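Local atomic coordinates of cyanuric acid amidohydrolase (Azorhizobium caulinodans, PDB entry 4NQ3), a protein that hydrolyses cyanuric acid, opening its s-triazine ring to give carboxybiuret, which decarboxylates to biuret, a step in atrazine breakdown. Residues G45-F50 / K182-S187; A162-E167 / S227-L232; H299-D304 / T310-A315; A12-V17 / K40-G45. All coordinates share one frame; numbering follows the deposited sequence.

Interaction 1 of 4, residues G45-F50 / K182-S187; sequences GCVNDF and KSMGLS. With BR8 (barbituric acid), chain C.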
# COMPACT_ATOMS: atom_id res chain seq x y z
N GLY A 45 -3.77 0.33 -11.29
CA GLY A 45 -4.96 -0.18 -11.94
C GLY A 45 -6.26 0.18 -11.25
O GLY A 45 -7.30 -0.38 -11.57
N CYS A 46 -6.24 1.11 -10.30
CA CYS A 46 -7.48 1.44 -9.61
C CYS A 46 -7.89 2.88 -9.85
O CYS A 46 -7.85 3.35 -11.01
CB CYS A 46 -7.34 1.13 -8.12
SG CYS A 46 -6.96 -0.66 -7.84
N VAL A 47 -8.31 3.61 -8.82
CA VAL A 47 -8.87 4.92 -9.13
C VAL A 47 -7.78 5.91 -9.49
O VAL A 47 -7.82 6.51 -10.57
CB VAL A 47 -9.70 5.48 -7.98
CG1 VAL A 47 -10.13 6.89 -8.35
CG2 VAL A 47 -10.91 4.61 -7.72
N ASN A 48 -6.83 6.11 -8.58
CA ASN A 48 -5.73 7.06 -8.76
C ASN A 48 -4.54 6.43 -9.47
O ASN A 48 -3.45 6.33 -8.93
CB ASN A 48 -5.28 7.58 -7.41
CG ASN A 48 -4.81 6.47 -6.47
OD1 ASN A 48 -5.16 5.29 -6.64
ND2 ASN A 48 -4.08 6.84 -5.44
N ASP A 49 -4.79 5.99 -10.69
CA ASP A 49 -3.77 5.45 -11.55
C ASP A 49 -3.62 6.40 -12.70
O ASP A 49 -4.48 6.47 -13.56
CB ASP A 49 -4.16 4.05 -12.02
CG ASP A 49 -3.13 3.43 -12.99
OD1 ASP A 49 -2.30 4.17 -13.60
OD2 ASP A 49 -3.17 2.19 -13.13
N PHE A 50 -2.51 7.13 -12.74
CA PHE A 50 -2.32 8.10 -13.81
C PHE A 50 -1.34 7.60 -14.85
O PHE A 50 -1.05 8.31 -15.82
CB PHE A 50 -1.85 9.44 -13.23
CG PHE A 50 -2.78 9.97 -12.21
CD1 PHE A 50 -3.98 10.58 -12.59
CD2 PHE A 50 -2.52 9.77 -10.85
CE1 PHE A 50 -4.89 11.03 -11.63
CE2 PHE A 50 -3.43 10.23 -9.88
CZ PHE A 50 -4.61 10.84 -10.27
N LYS A 182 -15.75 1.26 -5.78
CA LYS A 182 -16.96 0.52 -6.13
C LYS A 182 -17.47 0.97 -7.51
O LYS A 182 -17.95 0.16 -8.31
CB LYS A 182 -18.01 0.70 -5.04
CG LYS A 182 -19.39 0.14 -5.34
CD LYS A 182 -19.43 -1.39 -5.31
CE LYS A 182 -20.89 -1.90 -5.25
NZ LYS A 182 -21.01 -3.40 -5.35
N SER A 183 -17.35 2.26 -7.81
CA SER A 183 -17.84 2.76 -9.08
C SER A 183 -17.14 2.06 -10.26
O SER A 183 -17.74 1.91 -11.34
CB SER A 183 -17.66 4.28 -9.20
OG SER A 183 -16.31 4.63 -9.42
N MSE A 184 -15.89 1.63 -10.06
CA MSE A 184 -15.17 0.92 -11.12
C MSE A 184 -15.82 -0.43 -11.38
O MSE A 184 -15.93 -0.88 -12.53
CB MSE A 184 -13.69 0.73 -10.77
CG MSE A 184 -12.93 2.00 -10.62
SE MSE A 184 -11.03 1.62 -10.59
CE MSE A 184 -10.73 1.50 -8.69
N GLY A 185 -16.24 -1.09 -10.30
CA GLY A 185 -16.91 -2.36 -10.47
C GLY A 185 -18.25 -2.19 -11.17
O GLY A 185 -18.57 -2.95 -12.09
N LEU A 186 -19.03 -1.18 -10.76
CA LEU A 186 -20.34 -0.93 -11.34
C LEU A 186 -20.17 -0.61 -12.83
O LEU A 186 -20.92 -1.09 -13.69
CB LEU A 186 -21.07 0.22 -10.62
CG LEU A 186 -21.55 -0.18 -9.22
CD1 LEU A 186 -22.10 0.94 -8.41
CD2 LEU A 186 -22.54 -1.25 -9.37
N SER A 187 -19.18 0.22 -13.13
CA SER A 187 -18.99 0.61 -14.51
C SER A 187 -18.57 -0.60 -15.36
O SER A 187 -19.07 -0.77 -16.48
CB SER A 187 -17.97 1.74 -14.62
OG SER A 187 -17.83 2.07 -15.99
N1 BR8 C . -8.78 -0.69 -14.70
C2 BR8 C . -7.44 -0.84 -14.85
O2 BR8 C . -6.77 0.16 -15.02
N3 BR8 C . -6.87 -2.08 -14.80
C4 BR8 C . -7.64 -3.25 -14.59
O4 BR8 C . -7.08 -4.34 -14.55
C5 BR8 C . -9.16 -3.23 -14.45
C6 BR8 C . -9.63 -1.78 -14.51
O8 BR8 C . -10.81 -1.54 -14.39
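One long side chain, that of Met184, supplies nearly all of the helix side of this contact, and it meets Cys46 and Val47 without a single hydrogen bond between the segments. The protein is built of three repeating units round a central pocket; the loop 45-50, after strand 34-41, probably belongs to the first unit and helix 180-199 to the second, so Met184 reaches from one repeat to the next beside the bound barbituric acid. The residue is present as selenomethionine. Its chain leaves the helix with CG beside the backbone N (chi1 -64°), continues extended to SE and bends at chi3, which swings CE toward Val47. Met184 CE lies 3.3 Å from Val47 CG2, the branch standing beside the valine's own backbone N. Met184 CE is also 3.5 Å from Cys46 CB, while Met184 SE lies over the Cys46 carbonyl, 3.5 Å from Cys46 C. A long, unbranched apolar chain suits this reach, with Cys46 CB and a Val47 methyl to pack on. The backbone N of Val47 is satisfied by Ser305 OG of the second subunit. Next to the pocket, Gly45 adopts a positive phi (71°), easy without a side chain, and its O is 3.3 Å from C2 of barbituric acid. The loop is closed by Gly45 N, which donates to Asp49 OD2 at 2.7 Å, approaching that oxygen on its anti side.

Interaction 2 of 4, residues A162-E167 / S227-L232; sequences AMRVKE and SGIELL. With BR8 (barbituric acid), chain C; SO4 (sulfate ion), chain H.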
# COMPACT_ATOMS: atom_id res chain seq x y z
N ALA A 162 -14.60 11.47 -6.05
CA ALA A 162 -15.36 12.28 -5.10
C ALA A 162 -15.90 13.54 -5.79
O ALA A 162 -17.09 13.86 -5.67
CB ALA A 162 -14.49 12.64 -3.90
N MSE A 163 -15.03 14.22 -6.55
CA MSE A 163 -15.39 15.47 -7.21
C MSE A 163 -16.58 15.26 -8.16
O MSE A 163 -17.52 16.06 -8.18
CB MSE A 163 -14.19 16.04 -7.98
CG MSE A 163 -14.35 17.49 -8.44
SE MSE A 163 -12.60 18.26 -8.85
CE MSE A 163 -12.94 20.17 -8.64
N ARG A 164 -16.56 14.16 -8.90
CA ARG A 164 -17.59 13.88 -9.88
C ARG A 164 -18.95 13.58 -9.22
O ARG A 164 -20.01 13.95 -9.73
CB ARG A 164 -17.14 12.71 -10.75
CG ARG A 164 -16.02 13.07 -11.67
CD ARG A 164 -15.64 11.92 -12.56
NE ARG A 164 -14.32 12.16 -13.13
CZ ARG A 164 -13.67 11.34 -13.95
NH1 ARG A 164 -14.20 10.18 -14.34
NH2 ARG A 164 -12.47 11.67 -14.37
N VAL A 165 -18.91 12.88 -8.09
CA VAL A 165 -20.13 12.59 -7.35
C VAL A 165 -20.76 13.88 -6.84
O VAL A 165 -21.98 14.06 -6.91
CB VAL A 165 -19.86 11.65 -6.17
CG1 VAL A 165 -21.01 11.72 -5.18
CG2 VAL A 165 -19.61 10.23 -6.67
N LYS A 166 -19.93 14.77 -6.30
CA LYS A 166 -20.45 16.03 -5.79
C LYS A 166 -20.93 16.92 -6.94
O LYS A 166 -21.87 17.70 -6.76
CB LYS A 166 -19.41 16.74 -4.91
CG LYS A 166 -19.15 16.06 -3.56
CD LYS A 166 -20.43 15.99 -2.72
CE LYS A 166 -20.34 14.94 -1.58
NZ LYS A 166 -21.51 14.92 -0.63
N GLU A 167 -20.33 16.78 -8.12
CA GLU A 167 -20.82 17.54 -9.28
C GLU A 167 -22.22 17.10 -9.63
O GLU A 167 -23.10 17.92 -9.86
CB GLU A 167 -19.93 17.37 -10.52
CG GLU A 167 -18.55 18.04 -10.42
CD GLU A 167 -17.69 17.87 -11.69
OE1 GLU A 167 -18.28 17.87 -12.81
OE2 GLU A 167 -16.44 17.71 -11.56
N SER A 227 -11.88 -0.15 -16.37
CA SER A 227 -12.35 1.17 -15.99
C SER A 227 -11.14 2.11 -15.83
O SER A 227 -10.04 1.66 -15.57
CB SER A 227 -13.18 1.06 -14.70
OG SER A 227 -13.80 2.29 -14.35
N GLY A 228 -11.34 3.41 -16.00
CA GLY A 228 -10.23 4.32 -15.87
C GLY A 228 -10.67 5.74 -15.59
O GLY A 228 -11.75 6.16 -15.97
N ILE A 229 -9.82 6.49 -14.92
CA ILE A 229 -10.15 7.86 -14.55
C ILE A 229 -10.03 8.81 -15.72
O ILE A 229 -10.52 9.94 -15.66
CB ILE A 229 -9.26 8.35 -13.38
CG1 ILE A 229 -9.77 9.67 -12.82
CG2 ILE A 229 -7.83 8.50 -13.83
CD1 ILE A 229 -9.07 10.03 -11.52
N GLU A 230 -9.39 8.36 -16.79
CA GLU A 230 -8.97 9.26 -17.87
C GLU A 230 -9.94 9.43 -19.04
O GLU A 230 -9.57 10.03 -20.04
CB GLU A 230 -7.63 8.79 -18.45
CG GLU A 230 -7.65 7.41 -19.14
CD GLU A 230 -7.52 6.28 -18.11
OE1 GLU A 230 -7.27 6.61 -16.93
OE2 GLU A 230 -7.61 5.07 -18.47
N LEU A 231 -11.14 8.87 -18.97
CA LEU A 231 -12.08 9.13 -20.05
C LEU A 231 -13.49 9.32 -19.51
O LEU A 231 -13.80 8.78 -18.46
CB LEU A 231 -12.04 7.99 -21.07
CG LEU A 231 -12.80 6.68 -20.79
CD1 LEU A 231 -12.86 5.87 -22.05
CD2 LEU A 231 -12.13 5.88 -19.74
N LEU A 232 -14.35 10.04 -20.22
CA LEU A 232 -15.71 10.21 -19.73
C LEU A 232 -16.72 9.33 -20.46
O LEU A 232 -17.84 9.15 -19.98
CB LEU A 232 -16.13 11.67 -19.83
CG LEU A 232 -15.28 12.57 -18.94
CD1 LEU A 232 -15.78 13.97 -19.06
CD2 LEU A 232 -15.27 12.07 -17.47
N1 BR8 C . -8.78 -0.69 -14.70
C2 BR8 C . -7.44 -0.84 -14.85
O2 BR8 C . -6.77 0.16 -15.02
N3 BR8 C . -6.87 -2.08 -14.80
C4 BR8 C . -7.64 -3.25 -14.59
O4 BR8 C . -7.08 -4.34 -14.55
C5 BR8 C . -9.16 -3.23 -14.45
C6 BR8 C . -9.63 -1.78 -14.51
O8 BR8 C . -10.81 -1.54 -14.39
S SO4 H . -11.59 14.53 -11.48
O1 SO4 H . -10.63 15.00 -12.48
O2 SO4 H . -11.13 14.74 -10.10
O3 SO4 H . -11.75 13.11 -11.75
O4 SO4 H . -12.89 15.20 -11.65
O HOH W 1 -13.48 8.03 -16.08
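With CG anti to the carbonyl carbon (chi1 -71°) and the chain extended from CG to NE, Arg164 stretches off its helix until its guanidinium reaches the carbonyl of Ile229. Arg164 NH2 donates to Ile229 O at 2.9 Å with an N-H...O angle of 159°; the acceptor lies close to the guanidinium plane, and the donor in the carbonyl plane. The aliphatic CG1 of Ile229 lies alongside, 3.7 Å from the same NH2 of Arg164. Over one face of the guanidinium comes a methyl of Leu232, CD2, offset toward the rim and 3.8 Å from NH1 of Arg164. Arginine suits this place because its flat head can offer several N-H groups at the edge while a face packs against carbon. The contact spans a beta-alpha-beta unit, probably in the second repeat: strands 150-157 and 223-227 run parallel in one sheet, helices 162-170 and 180-199 lie between them in sequence, and the loop 227-232 leaves the end of the second strand. Arg164 NH1 donates to a water at 2.9 Å, which gives hydrogens to Gly228 O and Leu231 O, although it is modelled close to both. Arg164 NE and NH2 both make weak bonds, each 3.1 Å, to O3 of a sulfate probably from the crystallisation liquor. Where strand 223-227 ends, Ser227 grips barbituric acid by its backbone: N donates to ligand O8 at 2.6 Å, and ligand N1 donates to Ser227 O at 2.8 Å. Ser227 O also receives a weak hydrogen bond from the active-site Lys156.

Interaction 3 of 4, residues H299-D304 / T310-A315; sequences HTMLDD and TRHARA. With BR8 (barbituric acid), chain C.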
# COMPACT_ATOMS: atom_id res chain seq x y z
N HIS A 299 -9.60 -17.35 0.68
CA HIS A 299 -8.56 -16.45 0.23
C HIS A 299 -8.77 -15.14 0.96
O HIS A 299 -9.83 -14.93 1.54
CB HIS A 299 -8.60 -16.25 -1.29
CG HIS A 299 -9.83 -15.54 -1.76
ND1 HIS A 299 -10.10 -14.23 -1.44
CD2 HIS A 299 -10.86 -15.96 -2.53
CE1 HIS A 299 -11.24 -13.87 -2.00
NE2 HIS A 299 -11.73 -14.90 -2.66
N THR A 300 -7.79 -14.24 0.90
CA THR A 300 -7.86 -13.03 1.70
C THR A 300 -7.99 -11.76 0.86
O THR A 300 -7.76 -10.66 1.37
CB THR A 300 -6.62 -12.88 2.58
OG1 THR A 300 -5.48 -12.63 1.75
CG2 THR A 300 -6.37 -14.13 3.42
N MSE A 301 -8.36 -11.90 -0.41
CA MSE A 301 -8.33 -10.78 -1.36
C MSE A 301 -9.37 -9.71 -1.07
O MSE A 301 -9.15 -8.52 -1.34
CB MSE A 301 -8.50 -11.28 -2.79
CG MSE A 301 -7.34 -12.10 -3.27
SE MSE A 301 -7.56 -12.65 -5.11
CE MSE A 301 -8.82 -14.12 -4.92
N LEU A 302 -10.50 -10.13 -0.51
CA LEU A 302 -11.60 -9.22 -0.22
C LEU A 302 -11.48 -8.54 1.13
O LEU A 302 -12.28 -7.68 1.46
CB LEU A 302 -12.94 -9.95 -0.30
CG LEU A 302 -13.29 -10.47 -1.68
CD1 LEU A 302 -14.65 -11.10 -1.66
CD2 LEU A 302 -13.24 -9.34 -2.71
N ASP A 303 -10.48 -8.93 1.92
CA ASP A 303 -10.39 -8.49 3.31
C ASP A 303 -9.17 -7.62 3.59
O ASP A 303 -8.91 -7.28 4.74
CB ASP A 303 -10.34 -9.71 4.25
CG ASP A 303 -11.61 -10.55 4.21
OD1 ASP A 303 -12.71 -9.96 4.13
OD2 ASP A 303 -11.50 -11.79 4.30
N ASP A 304 -8.44 -7.25 2.53
CA ASP A 304 -7.13 -6.62 2.67
C ASP A 304 -7.18 -5.12 2.43
O ASP A 304 -7.38 -4.67 1.30
CB ASP A 304 -6.15 -7.28 1.69
CG ASP A 304 -4.69 -6.90 1.94
OD1 ASP A 304 -4.43 -5.84 2.58
OD2 ASP A 304 -3.80 -7.65 1.47
N THR A 310 -8.54 -6.40 -6.77
CA THR A 310 -8.12 -6.65 -8.15
C THR A 310 -6.62 -6.69 -8.33
O THR A 310 -6.11 -7.39 -9.21
CB THR A 310 -8.63 -5.60 -9.03
OG1 THR A 310 -8.56 -4.36 -8.31
CG2 THR A 310 -10.05 -5.90 -9.41
N ARG A 311 -5.92 -5.92 -7.50
CA ARG A 311 -4.46 -5.95 -7.48
C ARG A 311 -3.96 -7.38 -7.18
O ARG A 311 -3.06 -7.89 -7.88
CB ARG A 311 -3.95 -4.96 -6.45
CG ARG A 311 -2.74 -4.18 -6.86
CD ARG A 311 -3.00 -2.70 -6.76
NE ARG A 311 -1.79 -1.93 -6.43
CZ ARG A 311 -0.62 -2.01 -7.07
NH1 ARG A 311 -0.46 -2.85 -8.09
NH2 ARG A 311 0.39 -1.25 -6.68
N HIS A 312 -4.57 -8.03 -6.18
CA HIS A 312 -4.29 -9.44 -5.88
C HIS A 312 -4.64 -10.32 -7.08
O HIS A 312 -3.77 -10.99 -7.64
CB HIS A 312 -5.09 -9.94 -4.66
CG HIS A 312 -4.55 -9.48 -3.34
ND1 HIS A 312 -3.42 -10.02 -2.76
CD2 HIS A 312 -5.01 -8.54 -2.48
CE1 HIS A 312 -3.19 -9.42 -1.61
NE2 HIS A 312 -4.14 -8.52 -1.41
N ALA A 313 -5.90 -10.26 -7.50
CA ALA A 313 -6.42 -11.13 -8.56
C ALA A 313 -5.52 -11.11 -9.78
O ALA A 313 -5.20 -12.17 -10.34
CB ALA A 313 -7.84 -10.73 -8.95
N ARG A 314 -5.10 -9.91 -10.18
CA ARG A 314 -4.24 -9.76 -11.35
C ARG A 314 -2.92 -10.50 -11.16
O ARG A 314 -2.57 -11.36 -11.97
CB ARG A 314 -3.96 -8.29 -11.66
CG ARG A 314 -5.01 -7.58 -12.50
CD ARG A 314 -4.46 -6.23 -12.99
NE ARG A 314 -4.13 -5.35 -11.87
CZ ARG A 314 -4.96 -4.45 -11.37
NH1 ARG A 314 -6.16 -4.29 -11.92
NH2 ARG A 314 -4.58 -3.71 -10.33
N ALA A 315 -2.18 -10.16 -10.11
CA ALA A 315 -0.91 -10.85 -9.82
C ALA A 315 -1.09 -12.37 -9.83
O ALA A 315 -0.29 -13.09 -10.41
CB ALA A 315 -0.34 -10.39 -8.48
N1 BR8 C . -8.78 -0.69 -14.70
C2 BR8 C . -7.44 -0.84 -14.85
O2 BR8 C . -6.77 0.16 -15.02
N3 BR8 C . -6.87 -2.08 -14.80
C4 BR8 C . -7.64 -3.25 -14.59
O4 BR8 C . -7.08 -4.34 -14.55
C5 BR8 C . -9.16 -3.23 -14.45
C6 BR8 C . -9.63 -1.78 -14.51
O8 BR8 C . -10.81 -1.54 -14.39
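His312 meets Met301 first at its CB, which lies 3.4 Å from CG of that selenomethionine. The next atom, CG of His312, is 3.8 Å from the same Met301 CG, which approaches the ring obliquely as the two side chains slide past each other in opposite directions. A chi1 of -76° stands the ring beside the backbone N and carries it outward from the helix. On one side of it ND1 takes a hydrogen bond from Gly84 N of the fourth subunit; at the tip His312 NE2 donates to Asp304 OD2, 3.0 Å away. The carboxylate oxygen lies near the ring plane, yet the donor comes from above the carboxylate plane, 42° out of it. Both ring nitrogens are therefore used, which ties down the ring's rotation and explains why a histidine fits here. The other oxygen of Asp304, OD1, takes its stronger bond from Asp306 N. Were His312 a leucine, Asp304 OD2 would probably lose its ring donor and Gly84 N of the fourth subunit its acceptor. Met301 bends at chi3, bringing SE to 4.3 Å from Ala313 CB and setting CE over the centre of the His299 ring. Two residues after His312, Arg314 leaves the helix for the pocket, where NH1 donates to O4 of barbituric acid at 2.8 Å. The type I turn from Thr300 to Asp303 is thus packed on the first turns of helix 309-325, while Met301 also touches Ile294 on strand 293-294 and Ala315 meets its counterpart in the fourth subunit.

Interaction 4 of 4, residues A12-V17 / K40-G45; sequences ASPDDV and KTEGNG. With BR8 (barbituric acid), chain C.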
# COMPACT_ATOMS: atom_id res chain seq x y z
N ALA A 12 9.15 0.91 -21.59
CA ALA A 12 9.95 1.00 -20.38
C ALA A 12 9.30 1.90 -19.35
O ALA A 12 9.78 2.01 -18.23
CB ALA A 12 11.33 1.51 -20.70
N SER A 13 8.15 2.46 -19.72
CA SER A 13 7.60 3.64 -19.08
C SER A 13 6.20 3.79 -19.67
O SER A 13 5.97 3.37 -20.81
CB SER A 13 8.47 4.85 -19.41
OG SER A 13 8.18 5.95 -18.59
N PRO A 14 5.26 4.37 -18.92
CA PRO A 14 3.97 4.61 -19.56
C PRO A 14 4.07 5.53 -20.77
O PRO A 14 3.32 5.38 -21.73
CB PRO A 14 3.16 5.27 -18.45
CG PRO A 14 3.75 4.72 -17.20
CD PRO A 14 5.21 4.66 -17.48
N ASP A 15 5.03 6.44 -20.75
CA ASP A 15 5.16 7.40 -21.83
C ASP A 15 6.16 6.99 -22.88
O ASP A 15 6.54 7.81 -23.70
CB ASP A 15 5.58 8.77 -21.28
CG ASP A 15 6.92 8.74 -20.57
OD1 ASP A 15 7.31 7.68 -20.03
OD2 ASP A 15 7.61 9.77 -20.58
N ASP A 16 6.62 5.74 -22.82
CA ASP A 16 7.60 5.21 -23.79
C ASP A 16 6.92 4.71 -25.06
O ASP A 16 6.45 3.57 -25.14
CB ASP A 16 8.43 4.07 -23.18
CG ASP A 16 9.40 3.46 -24.19
OD1 ASP A 16 9.75 4.17 -25.15
OD2 ASP A 16 9.84 2.29 -24.02
N VAL A 17 6.84 5.57 -26.06
CA VAL A 17 6.18 5.17 -27.28
C VAL A 17 7.27 4.86 -28.32
O VAL A 17 7.00 4.71 -29.52
CB VAL A 17 5.18 6.27 -27.77
CG1 VAL A 17 4.08 6.48 -26.74
CG2 VAL A 17 5.90 7.58 -28.02
N LYS A 40 -0.93 -2.49 -21.05
CA LYS A 40 -0.80 -2.72 -19.62
C LYS A 40 0.19 -1.68 -19.14
O LYS A 40 1.31 -1.64 -19.62
CB LYS A 40 -0.31 -4.12 -19.31
CG LYS A 40 -1.33 -5.19 -19.62
CD LYS A 40 -2.62 -4.89 -18.87
CE LYS A 40 -2.41 -4.88 -17.35
NZ LYS A 40 -3.65 -4.42 -16.65
N THR A 41 -0.23 -0.79 -18.24
CA THR A 41 0.68 0.25 -17.74
C THR A 41 0.97 0.05 -16.25
O THR A 41 0.17 -0.53 -15.54
CB THR A 41 0.11 1.64 -18.04
OG1 THR A 41 -1.15 1.80 -17.37
CG2 THR A 41 -0.13 1.78 -19.53
N GLU A 42 2.11 0.57 -15.78
CA GLU A 42 2.64 0.29 -14.44
C GLU A 42 1.89 0.86 -13.24
O GLU A 42 2.38 0.73 -12.12
CB GLU A 42 4.07 0.82 -14.32
CG GLU A 42 5.08 0.10 -15.15
CD GLU A 42 6.10 1.04 -15.78
OE1 GLU A 42 7.26 1.12 -15.26
OE2 GLU A 42 5.73 1.67 -16.80
N GLY A 43 0.75 1.50 -13.47
CA GLY A 43 -0.05 2.07 -12.40
C GLY A 43 -0.63 1.03 -11.45
O GLY A 43 -0.28 -0.16 -11.55
N ASN A 44 -1.48 1.44 -10.51
CA ASN A 44 -2.06 0.46 -9.60
C ASN A 44 -3.33 -0.16 -10.13
O ASN A 44 -3.89 -1.07 -9.51
CB ASN A 44 -2.30 1.06 -8.20
CG ASN A 44 -3.27 2.22 -8.20
OD1 ASN A 44 -4.02 2.43 -9.15
ND2 ASN A 44 -3.27 2.97 -7.11
N GLY A 45 -3.77 0.33 -11.29
CA GLY A 45 -4.96 -0.18 -11.94
C GLY A 45 -6.26 0.18 -11.25
O GLY A 45 -7.30 -0.38 -11.57
N1 BR8 C . -8.78 -0.69 -14.70
C2 BR8 C . -7.44 -0.84 -14.85
O2 BR8 C . -6.77 0.16 -15.02
N3 BR8 C . -6.87 -2.08 -14.80
C4 BR8 C . -7.64 -3.25 -14.59
O4 BR8 C . -7.08 -4.34 -14.55
C5 BR8 C . -9.16 -3.23 -14.45
C6 BR8 C . -9.63 -1.78 -14.51
O8 BR8 C . -10.81 -1.54 -14.39
O HOH W 2 9.06 3.18 -15.95
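The loop that carries strand 34-41 on toward the barbituric acid pocket begins with Glu42, and this residue lies across Pro14 in the loop between strand 2-10 and helix 18-25. In Glu42 chi1 of -68° sets CG opposite the carbonyl carbon, and a bend at chi2 lays the carboxylate against the proline ring, the two side chains crossing at about a right angle. Glu42 OE2 touches Pro14 CD at 3.1 Å and Ser13 CA at 3.5 Å. Pro14 N has no hydrogen to share, so the meeting is one of packing. The polar link runs through a water instead, which donates to Glu42 OE1 at 2.8 Å and to Ala12 O at 2.7 Å. OE1 also forms a salt bridge with Arg298 of the fourth subunit, its stronger partner, while Phe50 of the third subunit packs on both Pro14 and Glu42. With an alanine at Glu42, Arg298 of the fourth subunit would probably be left without its carboxylate mate and the water without one of its two acceptors. Proline suits the second position of the type I turn from Ser13 to Asp16, closed by Asp16 N to Ser13 O at 3.2 Å. Ala12 N donates to Asp16 OD2 at 2.9 Å, through the anti lone pair. Two residues before Glu42, Lys40 turns to the pocket, its NZ bonded to Ser79 OG and Gly80 O, an arrangement consistent with one of the three potential Ser-Lys dyads of this threefold active site.

All four contacts include a residue that touches the same barbituric acid: Gly45 in interactions 1 and 4, Ser227 in interaction 2 and Arg314 in interaction 3. Interactions 1 and 2 are the closest pair, with centres 9 Å apart, and Met184 CA of one lies 3.8 Å from Ser227 OG of the other. Interaction 4 runs into interaction 1 through Gly45. It also meets interaction 3, where Arg314 NH2 stands 2.8 Å from Asn44 O. Interactions 2 and 3 approach the ligand probably from different repeats and do not touch, their nearest atoms being about 8 Å apart, so barbituric acid itself bridges them.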